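Local coordinates for protein hydrolase (Bacteroides thetaiotaomicron, PDB 2OBB) that binds a magnesium ion and is probably a hydrolase of the HAD type, although its substrate is unknown, at residues A[28-39]-A[106-114]. Residues are numbered along the deposited sequence; the frame is centred on the assembly and turned at random. Where two conformers were deposited one is given.
Sequences FAVETLKLLQQE and WGIIYEMIK
Trp106 lays one face of its indole flat against the first turn of helix 29-38, where Ala29 CA sits 3.5 Å from the centroid of the five-membered ring, only 5° off the normal, a CH-pi contact that a residue as small as alanine permits. Ile109 CD1 lies over the opposite face, so the ring is sandwiched, and the far rim reaches Leu33, whose CD2 is 3.7 Å from Trp106 CZ3. The indole NE1 donates to the carbonyl of Thr13, which helps to fix the rotation of the ring. Replacing this indole with an alanine is likely to open a gap between Ala29, Leu33 and Ile109 and leave the Thr13 carbonyl without its donor.

Thr32 bridges the two aromatics: its OG1 turns back to Phe28 O, while CG2, anti to the backbone N, touches Trp106 CE3 at 3.8 Å and Tyr110 CB at 3.7 Å. With CG also anti to its backbone N, Tyr110 extends across to the other helix. Leu35 CD2 lies over one ring face, Leu36 CD2 meets an edge, and Tyr110 OH donates to Glu39 OE2 at 2.5 Å, with the carboxylate and ring planes 53° apart. Lys114 NZ adds a long salt bridge to Glu39 OE1, 3.7 Å away. Deeper in, Leu36 CD1 packs on Ile113 CD1.

The helices run nearly parallel, 14° apart with axes 10.0 Å from each other, as neighbours on one side of the parallel sheet, consistent with the Rossmann-like fold of HAD-type hydrolases; the Trp106 side chain lies about 10 Å from the magnesium ion held by Asp9, Asp11 and Asp97.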
ATOM      1  N   PHE A  28      10.710   8.222 -15.803  1.00 51.39           N
ATOM      2  CA  PHE A  28       9.533   9.109 -15.807  1.00 51.59           C
ATOM      3  C   PHE A  28       8.807   9.200 -14.477  1.00 52.35           C
ATOM      4  O   PHE A  28       7.697   9.738 -14.425  1.00 51.72           O
ATOM      5  CB  PHE A  28       8.580   8.729 -16.946  1.00 49.78           C
ATOM      6  CG  PHE A  28       9.294   8.603 -18.266  1.00 48.55           C
ATOM      7  CD1 PHE A  28       9.708   9.732 -18.957  1.00 44.18           C
ATOM      8  CD2 PHE A  28       9.597   7.345 -18.786  1.00 47.75           C
ATOM      9  CE1 PHE A  28      10.424   9.612 -20.166  1.00 46.86           C
ATOM     10  CE2 PHE A  28      10.288   7.200 -19.987  1.00 41.35           C
ATOM     11  CZ  PHE A  28      10.715   8.343 -20.675  1.00 46.70           C
ATOM     12  N   ALA A  29       9.448   8.729 -13.408  1.00 53.50           N
ATOM     13  CA  ALA A  29       8.800   8.750 -12.090  1.00 55.12           C
ATOM     14  C   ALA A  29       8.494  10.178 -11.667  1.00 56.04           C
ATOM     15  O   ALA A  29       7.321  10.551 -11.486  1.00 57.33           O
ATOM     16  CB  ALA A  29       9.667   8.001 -11.016  1.00 54.70           C
ATOM     17  N   VAL A  30       9.550  10.992 -11.569  1.00 56.77           N
ATOM     18  CA  VAL A  30       9.451  12.377 -11.067  1.00 57.68           C
ATOM     19  C   VAL A  30       8.560  13.287 -11.945  1.00 57.73           C
ATOM     20  O   VAL A  30       7.626  13.962 -11.478  1.00 58.21           O
ATOM     21  CB  VAL A  30      10.824  13.030 -10.942  1.00 57.23           C
ATOM     22  CG1 VAL A  30      10.639  14.498 -10.645  1.00 57.63           C
ATOM     23  CG2 VAL A  30      11.628  12.359  -9.849  1.00 57.54           C
ATOM     24  N   GLU A  31       8.847  13.277 -13.224  1.00 57.10           N
ATOM     25  CA  GLU A  31       7.969  13.906 -14.168  1.00 58.04           C
ATOM     26  C   GLU A  31       6.481  13.498 -14.059  1.00 57.54           C
ATOM     27  O   GLU A  31       5.611  14.349 -14.184  1.00 57.71           O
ATOM     28  CB  GLU A  31       8.523  13.660 -15.560  1.00 57.88           C
ATOM     29  CG  GLU A  31       7.543  13.817 -16.653  1.00 61.73           C
ATOM     30  CD  GLU A  31       8.200  13.601 -17.994  1.00 67.80           C
ATOM     31  OE1 GLU A  31       9.454  13.777 -18.063  1.00 68.97           O
ATOM     32  OE2 GLU A  31       7.466  13.244 -18.956  1.00 69.76           O
ATOM     33  N   THR A  32       6.190  12.213 -13.862  1.00 57.68           N
ATOM     34  CA  THR A  32       4.789  11.743 -13.854  1.00 57.79           C
ATOM     35  C   THR A  32       4.107  12.254 -12.578  1.00 58.59           C
ATOM     36  O   THR A  32       2.933  12.659 -12.582  1.00 58.03           O
ATOM     37  CB  THR A  32       4.678  10.167 -13.978  1.00 57.21           C
ATOM     38  OG1 THR A  32       5.319   9.739 -15.195  1.00 57.45           O
ATOM     39  CG2 THR A  32       3.214   9.684 -13.997  1.00 56.48           C
ATOM     40  N   LEU A  33       4.870  12.237 -11.496  1.00 58.81           N
ATOM     41  CA  LEU A  33       4.377  12.704 -10.231  1.00 59.94           C
ATOM     42  C   LEU A  33       4.105  14.211 -10.317  1.00 60.62           C
ATOM     43  O   LEU A  33       3.056  14.687  -9.870  1.00 60.44           O
ATOM     44  CB  LEU A  33       5.357  12.345  -9.103  1.00 59.28           C
ATOM     45  CG  LEU A  33       5.394  10.882  -8.652  1.00 59.42           C
ATOM     46  CD1 LEU A  33       6.599  10.596  -7.706  1.00 56.60           C
ATOM     47  CD2 LEU A  33       4.082  10.487  -7.987  1.00 59.62           C
ATOM     48  N   LYS A  34       5.018  14.957 -10.937  1.00 61.55           N
ATOM     49  CA  LYS A  34       4.786  16.399 -11.107  1.00 62.10           C
ATOM     50  C   LYS A  34       3.557  16.643 -11.956  1.00 62.18           C
ATOM     51  O   LYS A  34       2.743  17.510 -11.645  1.00 62.86           O
ATOM     52  CB  LYS A  34       5.995  17.105 -11.681  1.00 61.92           C
ATOM     53  CG  LYS A  34       7.036  17.419 -10.602  1.00 63.30           C
ATOM     54  CD  LYS A  34       8.444  17.229 -11.110  1.00 66.19           C
ATOM     55  CE  LYS A  34       8.943  18.368 -11.972  1.00 68.20           C
ATOM     56  NZ  LYS A  34      10.311  18.049 -12.541  1.00 71.12           N
ATOM     57  N   LEU A  35       3.407  15.871 -13.021  1.00 61.94           N
ATOM     58  CA  LEU A  35       2.199  15.979 -13.822  1.00 62.44           C
ATOM     59  C   LEU A  35       0.974  15.763 -12.938  1.00 61.98           C
ATOM     60  O   LEU A  35       0.013  16.485 -13.081  1.00 62.50           O
ATOM     61  CB  LEU A  35       2.214  15.022 -15.014  1.00 62.35           C
ATOM     62  CG  LEU A  35       1.060  15.077 -16.010  1.00 65.09           C
ATOM     63  CD1 LEU A  35       0.706  16.519 -16.434  1.00 65.62           C
ATOM     64  CD2 LEU A  35       1.474  14.257 -17.220  1.00 66.98           C
ATOM     65  N   LEU A  36       1.015  14.792 -12.022  1.00 61.82           N
ATOM     66  CA  LEU A  36      -0.132  14.526 -11.113  1.00 61.54           C
ATOM     67  C   LEU A  36      -0.482  15.706 -10.180  1.00 61.59           C
ATOM     68  O   LEU A  36      -1.647  16.033  -9.990  1.00 60.30           O
ATOM     69  CB  LEU A  36       0.087  13.230 -10.303  1.00 60.95           C
ATOM     70  CG  LEU A  36       0.000  11.915 -11.110  1.00 60.14           C
ATOM     71  CD1 LEU A  36       0.491  10.722 -10.304  1.00 56.63           C
ATOM     72  CD2 LEU A  36      -1.414  11.652 -11.677  1.00 60.60           C
ATOM     73  N   GLN A  37       0.549  16.315  -9.597  1.00 62.02           N
ATOM     74  CA  GLN A  37       0.432  17.585  -8.876  1.00 63.05           C
ATOM     75  C   GLN A  37      -0.189  18.711  -9.694  1.00 63.38           C
ATOM     76  O   GLN A  37      -1.032  19.444  -9.171  1.00 63.47           O
ATOM     77  CB  GLN A  37       1.794  18.066  -8.402  1.00 62.46           C
ATOM     78  CG  GLN A  37       2.388  17.218  -7.382  1.00 61.60           C
ATOM     79  CD  GLN A  37       3.675  17.814  -6.875  1.00 64.42           C
ATOM     80  OE1 GLN A  37       4.401  18.458  -7.636  1.00 64.11           O
ATOM     81  NE2 GLN A  37       3.965  17.617  -5.575  1.00 62.61           N
ATOM     82  N   GLN A  38       0.235  18.849 -10.955  0.50 63.71           N
ATOM     83  CA  GLN A  38      -0.357  19.825 -11.877  0.50 64.31           C
ATOM     84  C   GLN A  38      -1.855  19.593 -11.956  0.50 64.74           C
ATOM     85  O   GLN A  38      -2.630  20.539 -12.076  0.50 64.82           O
ATOM     86  CB  GLN A  38       0.231  19.707 -13.292  0.50 64.31           C
ATOM     87  CG  GLN A  38       0.157  20.994 -14.113  0.50 64.81           C
ATOM     88  CD  GLN A  38      -0.518  20.833 -15.487  0.50 65.16           C
ATOM     89  OE1 GLN A  38      -0.987  21.817 -16.061  0.50 65.56           O
ATOM     90  NE2 GLN A  38      -0.570  19.608 -16.008  0.50 64.65           N
ATOM     91  N   GLU A  39      -2.253  18.328 -11.886  1.00 65.03           N
ATOM     92  CA  GLU A  39      -3.672  17.963 -11.979  1.00 66.32           C
ATOM     93  C   GLU A  39      -4.375  18.084 -10.625  1.00 65.53           C
ATOM     94  O   GLU A  39      -5.520  17.677 -10.492  1.00 65.68           O
ATOM     95  CB  GLU A  39      -3.842  16.546 -12.537  1.00 67.18           C
ATOM     96  CG  GLU A  39      -2.834  16.202 -13.637  1.00 71.89           C
ATOM     97  CD  GLU A  39      -3.476  15.767 -14.947  1.00 77.85           C
ATOM     98  OE1 GLU A  39      -4.710  15.975 -15.132  1.00 80.53           O
ATOM     99  OE2 GLU A  39      -2.727  15.248 -15.806  1.00 78.44           O
ATOM    100  N   TRP A 106       5.304   4.018 -15.000  1.00 54.17           N
ATOM    101  CA  TRP A 106       4.666   5.275 -14.696  1.00 54.23           C
ATOM    102  C   TRP A 106       3.683   5.749 -15.765  1.00 54.68           C
ATOM    103  O   TRP A 106       2.674   6.364 -15.420  1.00 54.76           O
ATOM    104  CB  TRP A 106       5.729   6.302 -14.385  1.00 53.92           C
ATOM    105  CG  TRP A 106       6.290   6.049 -13.016  1.00 54.86           C
ATOM    106  CD1 TRP A 106       7.456   5.398 -12.695  1.00 53.13           C
ATOM    107  CD2 TRP A 106       5.710   6.476 -11.778  1.00 52.86           C
ATOM    108  NE1 TRP A 106       7.627   5.388 -11.310  1.00 55.03           N
ATOM    109  CE2 TRP A 106       6.574   6.050 -10.730  1.00 51.67           C
ATOM    110  CE3 TRP A 106       4.542   7.170 -11.451  1.00 53.63           C
ATOM    111  CZ2 TRP A 106       6.293   6.290  -9.376  1.00 54.43           C
ATOM    112  CZ3 TRP A 106       4.266   7.424 -10.065  1.00 54.15           C
ATOM    113  CH2 TRP A 106       5.149   6.987  -9.066  1.00 52.76           C
ATOM    114  N   GLY A 107       3.949   5.428 -17.036  1.00 53.75           N
ATOM    115  CA  GLY A 107       2.934   5.562 -18.086  1.00 54.53           C
ATOM    116  C   GLY A 107       1.575   4.977 -17.711  1.00 54.80           C
ATOM    117  O   GLY A 107       0.549   5.651 -17.828  1.00 55.55           O
ATOM    118  N   ILE A 108       1.565   3.732 -17.239  1.00 54.57           N
ATOM    119  CA  ILE A 108       0.334   3.062 -16.925  1.00 54.58           C
ATOM    120  C   ILE A 108      -0.246   3.582 -15.610  1.00 54.71           C
ATOM    121  O   ILE A 108      -1.453   3.741 -15.500  1.00 54.11           O
ATOM    122  CB  ILE A 108       0.457   1.520 -16.944  1.00 54.99           C
ATOM    123  CG1 ILE A 108       0.500   1.010 -18.383  1.00 56.28           C
ATOM    124  CG2 ILE A 108      -0.815   0.869 -16.373  1.00 56.49           C
ATOM    125  CD1 ILE A 108       1.863   0.687 -18.874  1.00 61.16           C
ATOM    126  N   ILE A 109       0.612   3.868 -14.632  1.00 55.09           N
ATOM    127  CA  ILE A 109       0.155   4.454 -13.389  1.00 55.37           C
ATOM    128  C   ILE A 109      -0.658   5.702 -13.717  1.00 57.20           C
ATOM    129  O   ILE A 109      -1.794   5.854 -13.255  1.00 58.05           O
ATOM    130  CB  ILE A 109       1.344   4.791 -12.404  1.00 55.91           C
ATOM    131  CG1 ILE A 109       1.931   3.506 -11.780  1.00 54.06           C
ATOM    132  CG2 ILE A 109       0.887   5.749 -11.296  1.00 53.68           C
ATOM    133  CD1 ILE A 109       3.259   3.746 -10.938  1.00 54.97           C
ATOM    134  N   TYR A 110      -0.090   6.572 -14.552  1.00 58.28           N
ATOM    135  CA  TYR A 110      -0.747   7.802 -14.957  1.00 59.08           C
ATOM    136  C   TYR A 110      -2.091   7.582 -15.673  1.00 59.87           C
ATOM    137  O   TYR A 110      -3.120   8.160 -15.290  1.00 59.93           O
ATOM    138  CB  TYR A 110       0.198   8.633 -15.811  1.00 59.33           C
ATOM    139  CG  TYR A 110      -0.419   9.930 -16.251  1.00 60.07           C
ATOM    140  CD1 TYR A 110      -0.595  10.987 -15.350  1.00 59.91           C
ATOM    141  CD2 TYR A 110      -0.850  10.095 -17.564  1.00 59.64           C
ATOM    142  CE1 TYR A 110      -1.197  12.191 -15.755  1.00 61.51           C
ATOM    143  CE2 TYR A 110      -1.438  11.284 -17.987  1.00 62.35           C
ATOM    144  CZ  TYR A 110      -1.611  12.329 -17.083  1.00 62.26           C
ATOM    145  OH  TYR A 110      -2.183  13.504 -17.535  1.00 62.57           O
ATOM    146  N   GLU A 111      -2.096   6.752 -16.709  1.00 60.64           N
ATOM    147  CA  GLU A 111      -3.364   6.401 -17.367  1.00 62.13           C
ATOM    148  C   GLU A 111      -4.413   5.887 -16.372  1.00 63.20           C
ATOM    149  O   GLU A 111      -5.582   6.246 -16.460  1.00 64.01           O
ATOM    150  CB  GLU A 111      -3.143   5.396 -18.493  1.00 61.34           C
ATOM    151  CG  GLU A 111      -4.407   4.848 -19.100  1.00 62.09           C
ATOM    152  CD  GLU A 111      -4.145   3.922 -20.295  1.00 63.36           C
ATOM    153  OE1 GLU A 111      -2.960   3.551 -20.527  1.00 64.85           O
ATOM    154  OE2 GLU A 111      -5.123   3.560 -21.007  1.00 62.10           O
HETATM  155  N   MSE A 112      -4.010   5.052 -15.425  1.00 64.13           N
HETATM  156  CA  MSE A 112      -4.973   4.468 -14.478  1.00 66.05           C
HETATM  157  C   MSE A 112      -5.638   5.538 -13.588  1.00 64.85           C
HETATM  158  O   MSE A 112      -6.867   5.556 -13.427  1.00 64.45           O
HETATM  159  CB  MSE A 112      -4.302   3.400 -13.615  1.00 65.71           C
HETATM  160  CG  MSE A 112      -3.786   2.208 -14.384  1.00 67.67           C
HETATM  161 SE   MSE A 112      -3.039   0.815 -13.196  1.00 71.73          SE
HETATM  162  CE  MSE A 112      -1.731   1.766 -12.191  1.00 65.27           C
ATOM    163  N   ILE A 113      -4.818   6.420 -13.020  1.00 64.41           N
ATOM    164  CA  ILE A 113      -5.301   7.538 -12.211  1.00 64.29           C
ATOM    165  C   ILE A 113      -6.179   8.498 -13.041  1.00 65.70           C
ATOM    166  O   ILE A 113      -7.293   8.868 -12.624  1.00 65.54           O
ATOM    167  CB  ILE A 113      -4.115   8.319 -11.605  1.00 63.83           C
ATOM    168  CG1 ILE A 113      -3.287   7.393 -10.738  1.00 61.37           C
ATOM    169  CG2 ILE A 113      -4.590   9.516 -10.831  1.00 61.52           C
ATOM    170  CD1 ILE A 113      -2.090   8.024 -10.149  1.00 62.57           C
ATOM    171  N   LYS A 114      -5.662   8.877 -14.214  1.00 66.20           N
ATOM    172  CA  LYS A 114      -6.292   9.861 -15.077  1.00 66.87           C
ATOM    173  C   LYS A 114      -7.610   9.368 -15.653  1.00 67.12           C
ATOM    174  O   LYS A 114      -8.594  10.097 -15.668  1.00 67.32           O
ATOM    175  CB  LYS A 114      -5.333  10.244 -16.212  1.00 67.40           C
ATOM    176  CG  LYS A 114      -5.805  11.410 -17.056  1.00 68.15           C
ATOM    177  CD  LYS A 114      -5.443  12.744 -16.416  1.00 72.44           C
ATOM    178  CE  LYS A 114      -6.111  13.898 -17.173  1.00 74.68           C
ATOM    179  NZ  LYS A 114      -5.327  14.251 -18.385  1.00 75.23           N
TER